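Side-chain contacts in endo-xylogalacturonan hydrolase A (Aspergillus tubingensis, PDB 4C2L), which degrades xylogalacturonan in the hairy regions of pectin, acting on a galacturonic acid backbone only where it is substituted with xylose: residues T36-S41 with G46-P51; L343-G346 with T350-I353; F80-D85 with G117-D122; I267-S272 with G277-S282; L149-K152 with V157-S160. All coordinates share one frame; numbering follows the deposited sequence.

Contact 1. Residues T36-S41 with G46-P51; sequences TEALSS and GTIVFP
At the N-terminal end of the parallel beta-helix of this family 28 glycoside hydrolase, a capping helix lies across the first coil: Ala38 and Leu39 of helix 32-42 pack against Ile48 of strand 47-50. The side chains that meet are all apolar, and the backbones come nearest at Leu39 and Ile48, whose CA atoms are 6.4 Å apart. Ile48 carries the strand's share. Its CG1 stands beside the backbone N and anti to the carbonyl carbon (chi1 -73°), which sends the longer branch straight at the helix. CG1 reaches the helix backbone first, 3.8 Å from Ala38 O, with Ala38 CB alongside at 4.3 Å. One bond further on, Ile48 CD1 lies 3.8 Å from Leu39 CA. Leu39 starts off along the helix surface, but with its CG beside the carbonyl carbon (chi1 -159°) its end comes nearer the strand through CD1, and the two side chains cross at about a right angle. The seam is buried. Leu39 also rests on Ile72 of strand 70-74, the next strand inward, and on Leu64 and Ser66, while Ala38 touches Cys19. Cys19 is joined by a disulfide to Cys42 at the far end of the helix, which pins the cap to strand 18-19 as well. The tightest point is where the two methyl groups meet: Leu39 CD1 and Ile48 CD1 are 3.4 Å apart, closer than usual for carbons in van der Waals contact.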
# COMPACT_ATOMS: atom_id res chain seq x y z
N THR A 36 13.80 21.19 9.80
CA THR A 36 13.45 20.80 11.16
C THR A 36 13.54 21.96 12.13
O THR A 36 12.82 21.99 13.12
CB THR A 36 14.24 19.58 11.67
OG1 THR A 36 15.64 19.87 11.59
CG2 THR A 36 13.91 18.35 10.82
N GLU A 37 14.40 22.93 11.85
CA GLU A 37 14.44 24.11 12.72
C GLU A 37 13.15 24.92 12.55
O GLU A 37 12.60 25.39 13.54
CB GLU A 37 15.67 24.98 12.46
CG GLU A 37 15.97 25.95 13.61
CD GLU A 37 15.08 27.17 13.58
OE1 GLU A 37 14.69 27.58 12.46
OE2 GLU A 37 14.75 27.70 14.68
N ALA A 38 12.68 25.05 11.31
CA ALA A 38 11.40 25.72 11.05
C ALA A 38 10.26 24.99 11.76
O ALA A 38 9.41 25.62 12.39
CB ALA A 38 11.13 25.81 9.55
N LEU A 39 10.26 23.66 11.67
CA LEU A 39 9.24 22.86 12.35
C LEU A 39 9.34 23.01 13.87
O LEU A 39 8.34 23.14 14.56
CB LEU A 39 9.32 21.38 11.95
CG LEU A 39 8.03 20.58 12.20
CD1 LEU A 39 6.90 21.07 11.30
CD2 LEU A 39 8.26 19.09 11.98
N SER A 40 10.56 23.00 14.40
CA SER A 40 10.73 23.17 15.83
C SER A 40 10.25 24.55 16.29
O SER A 40 9.62 24.69 17.35
CB SER A 40 12.20 22.97 16.22
OG SER A 40 12.26 22.81 17.62
N SER A 41 10.53 25.55 15.47
CA SER A 41 10.18 26.92 15.82
C SER A 41 8.66 27.17 15.74
O SER A 41 8.08 27.79 16.64
CB SER A 41 10.95 27.89 14.94
OG SER A 41 10.57 29.22 15.23
N GLY A 46 1.57 25.83 14.77
CA GLY A 46 1.81 26.77 13.69
C GLY A 46 1.90 26.14 12.31
O GLY A 46 1.45 25.00 12.09
N THR A 47 2.50 26.88 11.39
CA THR A 47 2.54 26.51 9.99
C THR A 47 3.95 26.64 9.43
O THR A 47 4.68 27.58 9.74
CB THR A 47 1.56 27.38 9.18
OG1 THR A 47 0.27 27.24 9.77
CG2 THR A 47 1.51 26.94 7.71
N ILE A 48 4.31 25.65 8.62
CA ILE A 48 5.55 25.66 7.88
C ILE A 48 5.20 25.64 6.39
O ILE A 48 4.35 24.86 5.96
CB ILE A 48 6.41 24.44 8.28
CG1 ILE A 48 6.99 24.66 9.69
CG2 ILE A 48 7.50 24.17 7.27
CD1 ILE A 48 6.02 24.30 10.81
N VAL A 49 5.82 26.52 5.62
CA VAL A 49 5.47 26.68 4.21
C VAL A 49 6.67 26.40 3.31
O VAL A 49 7.74 26.99 3.48
CB VAL A 49 4.92 28.11 3.92
CG1 VAL A 49 4.73 28.32 2.42
CG2 VAL A 49 3.61 28.35 4.67
N PHE A 50 6.50 25.49 2.36
CA PHE A 50 7.45 25.36 1.27
C PHE A 50 6.80 26.04 0.08
O PHE A 50 5.86 25.49 -0.50
CB PHE A 50 7.69 23.88 0.95
CG PHE A 50 8.25 23.09 2.09
CD1 PHE A 50 9.62 23.03 2.28
CD2 PHE A 50 7.42 22.39 2.95
CE1 PHE A 50 10.15 22.29 3.33
CE2 PHE A 50 7.94 21.65 4.01
CZ PHE A 50 9.32 21.60 4.19
N PRO A 51 7.28 27.25 -0.30
CA PRO A 51 6.56 28.05 -1.29
C PRO A 51 6.45 27.44 -2.67
O PRO A 51 7.31 26.69 -3.11
CB PRO A 51 7.40 29.33 -1.40
CG PRO A 51 8.12 29.41 -0.09
CD PRO A 51 8.46 27.97 0.21

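Contact 2. Residues L343-G346 with T350-I353; sequences LDCG and TCGI
A disulfide staples a tight turn near the C-terminal end of the beta-helix, joining Cys345, just past strand 339-344, to Cys351 in strand 350-358. The SG atoms of Cys345 and Cys351 are 2.0 Å apart, and the two cysteines are the only residues with atoms within 4.5 Å across the segments. The torsion about the S-S bond is 68°, a right-handed twist, somewhat smaller than usual; Cys345 CB and Cys351 CB are 3.5 Å from each other, with the CA atoms of the two cysteines 6.0 Å apart. The halves are built differently. In Cys351 the sulfur lies opposite the backbone N (chi1 -172°), whereas in Cys345 it stands beside that residue's own backbone N (chi1 -86°); both CB atoms point toward the other segment, and the sulfurs meet between the two backbones. Directly after the staple the chain kinks: Gly352 is the centre of an inverse gamma turn, closed by Ile353 N and Cys351 O at 2.8 Å. Cys345 also rests on Ile300 of the preceding coil, and its carbonyl oxygen accepts a hydrogen bond from Asn373 ND2 of the following one. Leu343 and Ile353 both pack on Phe298 of strand 296-301 and on Leu378 of a loop. The bridge fastens the corner between two faces of one coil, within the fifth parallel beta-helix (PbH1) repeat of this right-handed beta-helix.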
# COMPACT_ATOMS: atom_id res chain seq x y z
N LEU A 343 -9.52 -18.89 -6.19
CA LEU A 343 -9.87 -18.83 -4.77
C LEU A 343 -9.36 -20.09 -4.11
O LEU A 343 -10.10 -21.08 -3.96
CB LEU A 343 -11.39 -18.68 -4.60
CG LEU A 343 -12.12 -17.62 -5.44
CD1 LEU A 343 -13.61 -17.58 -5.14
CD2 LEU A 343 -11.50 -16.24 -5.24
N ASP A 344 -8.08 -20.07 -3.74
CA ASP A 344 -7.46 -21.22 -3.13
C ASP A 344 -7.49 -21.13 -1.60
O ASP A 344 -6.46 -20.87 -0.97
CB ASP A 344 -6.02 -21.41 -3.64
CG ASP A 344 -5.49 -22.81 -3.38
OD1 ASP A 344 -6.26 -23.78 -3.56
OD2 ASP A 344 -4.31 -22.96 -3.00
N CYS A 345 -8.66 -21.35 -1.01
CA CYS A 345 -8.75 -21.34 0.46
C CYS A 345 -8.01 -22.54 1.06
O CYS A 345 -7.89 -23.58 0.42
CB CYS A 345 -10.20 -21.30 0.93
SG CYS A 345 -10.82 -19.60 1.01
N GLY A 346 -7.53 -22.38 2.29
CA GLY A 346 -6.75 -23.42 2.97
C GLY A 346 -7.62 -24.61 3.36
O GLY A 346 -8.81 -24.46 3.61
N THR A 350 -11.24 -21.47 7.48
CA THR A 350 -12.59 -21.02 7.22
C THR A 350 -12.52 -20.07 6.04
O THR A 350 -11.68 -19.17 6.01
CB THR A 350 -13.16 -20.30 8.45
OG1 THR A 350 -13.00 -21.15 9.60
CG2 THR A 350 -14.62 -19.99 8.28
N CYS A 351 -13.41 -20.27 5.07
CA CYS A 351 -13.38 -19.53 3.81
C CYS A 351 -14.69 -18.77 3.65
O CYS A 351 -15.45 -19.01 2.71
CB CYS A 351 -13.16 -20.52 2.66
SG CYS A 351 -12.85 -19.77 1.04
N GLY A 352 -14.95 -17.85 4.58
CA GLY A 352 -16.24 -17.20 4.66
C GLY A 352 -16.35 -16.05 3.68
O GLY A 352 -16.42 -14.89 4.08
N ILE A 353 -16.37 -16.39 2.39
CA ILE A 353 -16.47 -15.37 1.34
C ILE A 353 -17.78 -15.48 0.58
O ILE A 353 -18.24 -16.59 0.28
CB ILE A 353 -15.22 -15.37 0.41
CG1 ILE A 353 -15.37 -14.33 -0.72
CG2 ILE A 353 -14.89 -16.75 -0.11
CD1 ILE A 353 -14.09 -14.10 -1.50

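Contact 3. Residues F80-D85 with G117-D122; sequences FASDTD and GQDAWD
Asp119, in the first turn of helix 118-126, reaches across to Ser82 and Thr84 through CB, CG and OD2. CB comes first, 3.9 Å from Thr84 CG2 and 4.0 Å from Ser82 CB, so that it touches both residues; the side chains of Thr84 and Asp119 cross at about a right angle. The methyl of Thr84 also lies against the helix backbone, with CG2 4.0 Å from Ala120 N. From CB the carboxylate carbon runs beside its own backbone N (chi1 -72°) toward Ser82, and OD2 completes the reach, 3.4 Å from Ser82 CB and 3.1 Å from Ser82 OG. The start of helix 84-87 with the loop before it, and helix 118-126, belong to neighbouring coils of the beta-helix: helix 84-87 follows strand 77-80, helix 118-126 follows strand 112-114, and those strands are parallel partners. Asp83 is the N-cap of the first helix, its OD1 accepting from Tyr86 N. On helix 118-126, one turn apart, Gln118 NE2 bonds to Asp122 OD2 at 3.3 Å, meeting it from above the carboxylate plane.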
# COMPACT_ATOMS: atom_id res chain seq x y z
N PHE A 80 14.48 14.30 -2.48
CA PHE A 80 15.45 13.49 -1.72
C PHE A 80 16.67 13.10 -2.54
O PHE A 80 16.58 12.87 -3.74
CB PHE A 80 14.79 12.22 -1.20
CG PHE A 80 14.00 12.45 0.04
CD1 PHE A 80 14.64 12.50 1.28
CD2 PHE A 80 12.61 12.62 -0.02
CE1 PHE A 80 13.91 12.71 2.44
CE2 PHE A 80 11.88 12.83 1.15
CZ PHE A 80 12.53 12.88 2.37
N ALA A 81 17.82 13.04 -1.86
CA ALA A 81 19.03 12.48 -2.47
C ALA A 81 18.85 11.00 -2.73
O ALA A 81 18.22 10.30 -1.94
CB ALA A 81 20.21 12.68 -1.54
N SER A 82 19.42 10.51 -3.83
CA SER A 82 19.43 9.06 -4.10
C SER A 82 20.36 8.32 -3.14
O SER A 82 20.07 7.20 -2.73
CB SER A 82 19.83 8.80 -5.55
OG SER A 82 21.13 9.32 -5.78
N ASP A 83 21.49 8.97 -2.81
CA ASP A 83 22.57 8.45 -1.93
C ASP A 83 22.29 7.05 -1.38
O ASP A 83 21.87 6.88 -0.23
CB ASP A 83 22.77 9.46 -0.79
CG ASP A 83 24.08 9.27 -0.02
OD1 ASP A 83 24.72 8.19 -0.10
OD2 ASP A 83 24.44 10.22 0.71
N THR A 84 22.53 6.02 -2.20
CA THR A 84 22.16 4.67 -1.77
C THR A 84 22.92 4.17 -0.53
O THR A 84 22.37 3.40 0.23
CB THR A 84 22.24 3.64 -2.92
OG1 THR A 84 23.55 3.66 -3.50
CG2 THR A 84 21.21 3.97 -3.98
N ASP A 85 24.17 4.61 -0.35
CA ASP A 85 24.93 4.23 0.84
C ASP A 85 24.26 4.81 2.08
O ASP A 85 24.18 4.14 3.12
CB ASP A 85 26.37 4.77 0.78
CG ASP A 85 27.29 3.96 -0.14
OD1 ASP A 85 26.88 2.90 -0.66
OD2 ASP A 85 28.44 4.40 -0.32
N GLY A 117 14.03 7.53 -6.61
CA GLY A 117 14.23 6.11 -6.36
C GLY A 117 15.00 5.33 -7.41
O GLY A 117 15.28 4.16 -7.20
N GLN A 118 15.33 5.94 -8.54
CA GLN A 118 15.91 5.16 -9.66
C GLN A 118 17.14 4.37 -9.24
O GLN A 118 17.25 3.18 -9.55
CB GLN A 118 16.29 6.07 -10.84
CG GLN A 118 16.73 5.28 -12.07
CD GLN A 118 15.58 4.52 -12.73
OE1 GLN A 118 14.52 5.09 -13.02
NE2 GLN A 118 15.77 3.22 -12.95
N ASP A 119 18.07 5.03 -8.56
CA ASP A 119 19.31 4.35 -8.18
C ASP A 119 19.02 3.15 -7.28
O ASP A 119 19.65 2.10 -7.42
CB ASP A 119 20.28 5.31 -7.49
CG ASP A 119 20.91 6.30 -8.46
OD1 ASP A 119 20.66 6.23 -9.68
OD2 ASP A 119 21.65 7.17 -7.97
N ALA A 120 18.08 3.32 -6.35
CA ALA A 120 17.68 2.24 -5.45
C ALA A 120 17.09 1.08 -6.24
O ALA A 120 17.38 -0.08 -5.95
CB ALA A 120 16.70 2.74 -4.40
N TRP A 121 16.26 1.38 -7.25
CA TRP A 121 15.67 0.27 -8.01
C TRP A 121 16.71 -0.49 -8.78
O TRP A 121 16.64 -1.70 -8.89
CB TRP A 121 14.60 0.76 -8.98
CG TRP A 121 13.52 1.57 -8.34
CD1 TRP A 121 13.02 1.47 -7.04
CD2 TRP A 121 12.76 2.66 -8.96
NE1 TRP A 121 12.04 2.41 -6.83
CE2 TRP A 121 11.83 3.15 -7.95
CE3 TRP A 121 12.77 3.27 -10.23
CZ2 TRP A 121 10.95 4.20 -8.20
CZ3 TRP A 121 11.87 4.32 -10.47
CH2 TRP A 121 10.98 4.77 -9.49
N ASP A 122 17.69 0.23 -9.32
CA ASP A 122 18.74 -0.42 -10.10
C ASP A 122 19.67 -1.23 -9.22
O ASP A 122 20.07 -2.34 -9.59
CB ASP A 122 19.52 0.62 -10.91
CG ASP A 122 18.68 1.25 -12.03
OD1 ASP A 122 17.83 0.57 -12.64
OD2 ASP A 122 18.90 2.42 -12.32

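Contact 4. Residues I267-S272 with G277-S282; sequences IKTYPS and GTSTVS. With SO4 (sulfate ion), chain H; SO4 (sulfate ion), chain E.
Strand 267-269 and strand 279-282 run in nearly opposite directions across the interior of the coil without pairing, close at the turn end, where the CA atoms of Thr269 and Ser279 are 6.5 Å apart, and wider toward Ile267 and Val281. At the narrow end Thr269 CG2 abuts Ser279 CB at 3.5 Å. That methyl is delivered by chi1 of 58°, which sets OG1 between the backbone N and the carbonyl carbon, where it makes a weak hydrogen bond to Gln301 O, and turns CG2 toward the serine. Ser279 OG, beside its own backbone N, points along the turn to a water and lies 2.7 Å from it. The same water is 2.7 Å from Tyr270 O and 2.9 Å from Gly277 O, so it lies between the two limbs of the turn, though it has more acceptors in reach than protons to give. Deeper in, Ile267 CG2 and Val281 CG2 meet more loosely at 4.4 Å. These side chains face the interior of the parallel beta-helix, at the passage from the third PbH1 repeat to the fourth; Ile323 of the next coil touches both Ile267 and Val281. Lys268 projects from the other side of its strand. Its chain bends at chi3 and places NZ 2.8 Å from O2 of the chain H sulfate, with a weak bond, 3.3 Å, to O1 of the chain E sulfate. Of these sulfates, probably from the crystallisation liquor, one is also hydrogen-bonded to Ser239 N and one to ND1 of His233, an active-site residue by similarity.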
# COMPACT_ATOMS: atom_id res chain seq x y z
N ILE A 267 -6.50 -11.92 -0.98
CA ILE A 267 -6.07 -12.26 0.38
C ILE A 267 -4.91 -13.24 0.26
O ILE A 267 -4.98 -14.18 -0.53
CB ILE A 267 -7.23 -12.91 1.18
CG1 ILE A 267 -8.40 -11.92 1.30
CG2 ILE A 267 -6.73 -13.31 2.58
CD1 ILE A 267 -9.68 -12.52 1.84
N LYS A 268 -3.83 -13.02 1.03
CA LYS A 268 -2.67 -13.89 0.98
C LYS A 268 -2.27 -14.29 2.39
O LYS A 268 -1.98 -13.43 3.21
CB LYS A 268 -1.43 -13.20 0.39
CG LYS A 268 -1.62 -12.37 -0.85
CD LYS A 268 -0.26 -12.05 -1.46
CE LYS A 268 0.62 -11.21 -0.55
NZ LYS A 268 1.64 -10.42 -1.33
N THR A 269 -2.24 -15.59 2.66
CA THR A 269 -1.82 -16.04 3.99
C THR A 269 -0.80 -17.16 3.84
O THR A 269 -0.84 -17.93 2.90
CB THR A 269 -3.02 -16.52 4.84
OG1 THR A 269 -3.70 -17.58 4.17
CG2 THR A 269 -4.02 -15.36 5.08
N TYR A 270 0.12 -17.23 4.80
CA TYR A 270 1.07 -18.32 4.85
C TYR A 270 0.37 -19.60 5.30
O TYR A 270 -0.61 -19.56 6.03
CB TYR A 270 2.18 -17.99 5.85
CG TYR A 270 3.25 -17.08 5.27
CD1 TYR A 270 3.09 -15.69 5.28
CD2 TYR A 270 4.42 -17.62 4.74
CE1 TYR A 270 4.08 -14.86 4.75
CE2 TYR A 270 5.40 -16.80 4.21
CZ TYR A 270 5.23 -15.42 4.22
OH TYR A 270 6.22 -14.62 3.69
N PRO A 271 0.87 -20.76 4.84
CA PRO A 271 0.32 -22.01 5.36
C PRO A 271 0.84 -22.28 6.78
O PRO A 271 1.50 -21.42 7.37
CB PRO A 271 0.87 -23.05 4.39
CG PRO A 271 2.19 -22.47 3.97
CD PRO A 271 1.89 -20.99 3.80
N SER A 272 0.53 -23.46 7.33
CA SER A 272 1.03 -23.80 8.66
C SER A 272 2.46 -24.34 8.58
O SER A 272 3.09 -24.30 7.52
CB SER A 272 0.11 -24.80 9.35
OG SER A 272 -0.01 -25.97 8.57
N GLY A 277 2.38 -18.48 11.70
CA GLY A 277 1.26 -18.38 12.62
C GLY A 277 -0.06 -18.52 11.90
O GLY A 277 -0.11 -18.85 10.71
N THR A 278 -1.15 -18.28 12.62
CA THR A 278 -2.48 -18.38 12.03
C THR A 278 -2.93 -16.98 11.68
O THR A 278 -2.58 -16.02 12.36
CB THR A 278 -3.51 -19.09 12.95
OG1 THR A 278 -3.14 -20.46 13.11
CG2 THR A 278 -4.93 -19.05 12.33
N SER A 279 -3.67 -16.88 10.59
CA SER A 279 -4.14 -15.60 10.09
C SER A 279 -5.63 -15.53 10.31
O SER A 279 -6.34 -16.49 10.04
CB SER A 279 -3.87 -15.53 8.59
OG SER A 279 -2.48 -15.58 8.32
N THR A 280 -6.10 -14.38 10.76
CA THR A 280 -7.53 -14.14 10.95
C THR A 280 -7.92 -12.91 10.15
O THR A 280 -7.33 -11.84 10.32
CB THR A 280 -7.84 -13.93 12.45
OG1 THR A 280 -7.40 -15.10 13.16
CG2 THR A 280 -9.32 -13.73 12.69
N VAL A 281 -8.90 -13.06 9.26
CA VAL A 281 -9.35 -11.92 8.49
C VAL A 281 -10.85 -11.87 8.65
O VAL A 281 -11.55 -12.83 8.28
CB VAL A 281 -8.99 -12.04 7.00
CG1 VAL A 281 -9.41 -10.77 6.24
CG2 VAL A 281 -7.50 -12.28 6.84
N SER A 282 -11.35 -10.77 9.21
CA SER A 282 -12.79 -10.69 9.46
C SER A 282 -13.40 -9.37 9.04
O SER A 282 -12.85 -8.30 9.28
CB SER A 282 -13.11 -11.00 10.93
OG SER A 282 -12.65 -9.99 11.80
S SO4 H . 2.88 -10.75 -4.69
O1 SO4 H . 3.80 -11.38 -5.67
O2 SO4 H . 2.61 -11.70 -3.60
O3 SO4 H . 1.62 -10.43 -5.39
O4 SO4 H . 3.46 -9.49 -4.14
S SO4 E . 4.28 -9.40 1.41
O1 SO4 E . 4.49 -9.23 -0.04
O2 SO4 E . 4.79 -10.73 1.81
O3 SO4 E . 2.83 -9.26 1.64
O4 SO4 E . 5.05 -8.38 2.15
O HOH W 1 -1.25 -17.99 8.15

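Contact 5. Residues L149-K152 with V157-S160; sequences LRQK and VFNS. With SO4 (sulfate ion), chain G.
Gln151 and Asn159 both turn CG beside their own backbone N, with chi1 of -67° and -59°, and the glutamine then runs on extended, so that the two amides approach from opposite directions and meet through a closed pair of hydrogen bonds. Gln151 NE2 donates to Asn159 OD1 at 2.9 Å along a nearly straight line, in its own amide plane; Asn159 ND2 returns a more bent bond to Gln151 OE1 at 3.0 Å, meeting a lone pair in the carbonyl plane. The amide planes are 22° apart, and the two bonds fix the rotation of both buried groups. Phe158 lies against the same glutamine: its ring edge points at the backbone, CE2 3.4 Å from Gln151 O, while CD2 is 3.5 Å from Gln151 OE1. The Phe158 side chain is about 8 Å from that of Asp210, the proton donor by similarity. On the other side of the strand, extended Arg150 and Lys152 grip a sulfate, probably from the crystallisation liquor, with Arg150 NH1 2.8 Å from its O2 and Arg150 NH2 2.7 Å from its O1. Asp176 gives Arg150 a salt bridge. The amide pair bridges the interior of the beta-helix from strand 142-152 to strand 159-162, touched by Met175 of strand 168-176, Leu135 and Leu136 of strand 134-139, and Phe191 of strand 191-196, whose neighbour Gly190 offers its carbonyl to Asn159 ND2.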
# COMPACT_ATOMS: atom_id res chain seq x y z
N LEU A 149 -1.02 16.23 -2.58
CA LEU A 149 0.32 16.28 -3.15
C LEU A 149 0.63 15.08 -4.01
O LEU A 149 -0.13 14.12 -4.04
CB LEU A 149 1.35 16.48 -2.04
CG LEU A 149 1.29 15.54 -0.86
CD1 LEU A 149 2.01 14.26 -1.25
CD2 LEU A 149 1.94 16.21 0.34
N ARG A 150 1.73 15.18 -4.74
CA ARG A 150 2.24 14.09 -5.55
C ARG A 150 3.44 13.47 -4.84
O ARG A 150 4.31 14.19 -4.34
CB ARG A 150 2.69 14.64 -6.89
CG ARG A 150 3.35 13.62 -7.80
CD ARG A 150 3.71 14.21 -9.15
NE ARG A 150 4.42 13.22 -9.95
CZ ARG A 150 5.30 13.50 -10.90
NH1 ARG A 150 5.60 14.76 -11.20
NH2 ARG A 150 5.89 12.50 -11.56
N GLN A 151 3.47 12.14 -4.82
CA GLN A 151 4.65 11.41 -4.39
C GLN A 151 5.22 10.74 -5.62
O GLN A 151 4.51 9.99 -6.30
CB GLN A 151 4.29 10.37 -3.33
CG GLN A 151 3.82 10.98 -2.01
CD GLN A 151 3.28 9.92 -1.06
OE1 GLN A 151 2.78 8.89 -1.50
NE2 GLN A 151 3.37 10.18 0.23
N LYS A 152 6.49 11.00 -5.89
CA LYS A 152 7.15 10.59 -7.13
C LYS A 152 8.35 9.69 -6.84
O LYS A 152 9.20 10.03 -6.02
CB LYS A 152 7.65 11.86 -7.85
CG LYS A 152 8.45 11.60 -9.11
CD LYS A 152 8.92 12.93 -9.69
CE LYS A 152 9.90 12.71 -10.83
NZ LYS A 152 10.26 14.04 -11.41
N VAL A 157 8.46 1.47 -0.48
CA VAL A 157 7.04 1.74 -0.16
C VAL A 157 6.78 3.25 -0.14
O VAL A 157 7.62 4.02 0.35
CB VAL A 157 6.67 1.10 1.20
CG1 VAL A 157 5.24 1.49 1.64
CG2 VAL A 157 6.81 -0.42 1.09
N PHE A 158 5.63 3.68 -0.68
CA PHE A 158 5.27 5.11 -0.62
C PHE A 158 4.89 5.49 0.81
O PHE A 158 5.49 6.39 1.41
CB PHE A 158 4.04 5.40 -1.49
CG PHE A 158 4.30 5.47 -2.98
CD1 PHE A 158 4.23 4.32 -3.78
CD2 PHE A 158 4.47 6.71 -3.59
CE1 PHE A 158 4.40 4.41 -5.17
CE2 PHE A 158 4.63 6.81 -4.97
CZ PHE A 158 4.61 5.66 -5.77
N ASN A 159 3.86 4.84 1.35
CA ASN A 159 3.29 5.23 2.64
C ASN A 159 3.09 4.01 3.50
O ASN A 159 2.59 2.98 3.02
CB ASN A 159 1.90 5.86 2.45
CG ASN A 159 1.93 7.07 1.57
OD1 ASN A 159 2.41 8.12 1.98
ND2 ASN A 159 1.46 6.93 0.33
N SER A 160 3.45 4.11 4.77
CA SER A 160 3.22 3.05 5.73
C SER A 160 2.59 3.65 7.00
O SER A 160 2.97 4.75 7.40
CB SER A 160 4.54 2.37 6.07
OG SER A 160 4.36 1.35 7.02
S SO4 G . 7.94 13.86 -14.09
O1 SO4 G . 6.88 12.82 -14.06
O2 SO4 G . 7.89 14.73 -12.89
O3 SO4 G . 7.76 14.71 -15.28
O4 SO4 G . 9.26 13.18 -14.15

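Overall arrangement
From the N terminus the contacts come in the order 1, 3, 5, 4, 2, in series along the chain, none nested in or crossing another. Contact 1 closes a four-residue connection and fixes the capping helix to the first coil. Contact 3 spans 31 residues, one full coil, and joins the loop and helix start at 82-84 to helix 118-126; its nearest atoms are about 5 Å from contact 5. Contacts 5, 4 and 2 each close a short turn of three or four residues and tie together two faces of the beta-helix at different levels along the axis. Contacts 2 and 4 have centres about 10 Å apart, whereas contacts 1 and 2, toward the two ends, are about 50 Å apart.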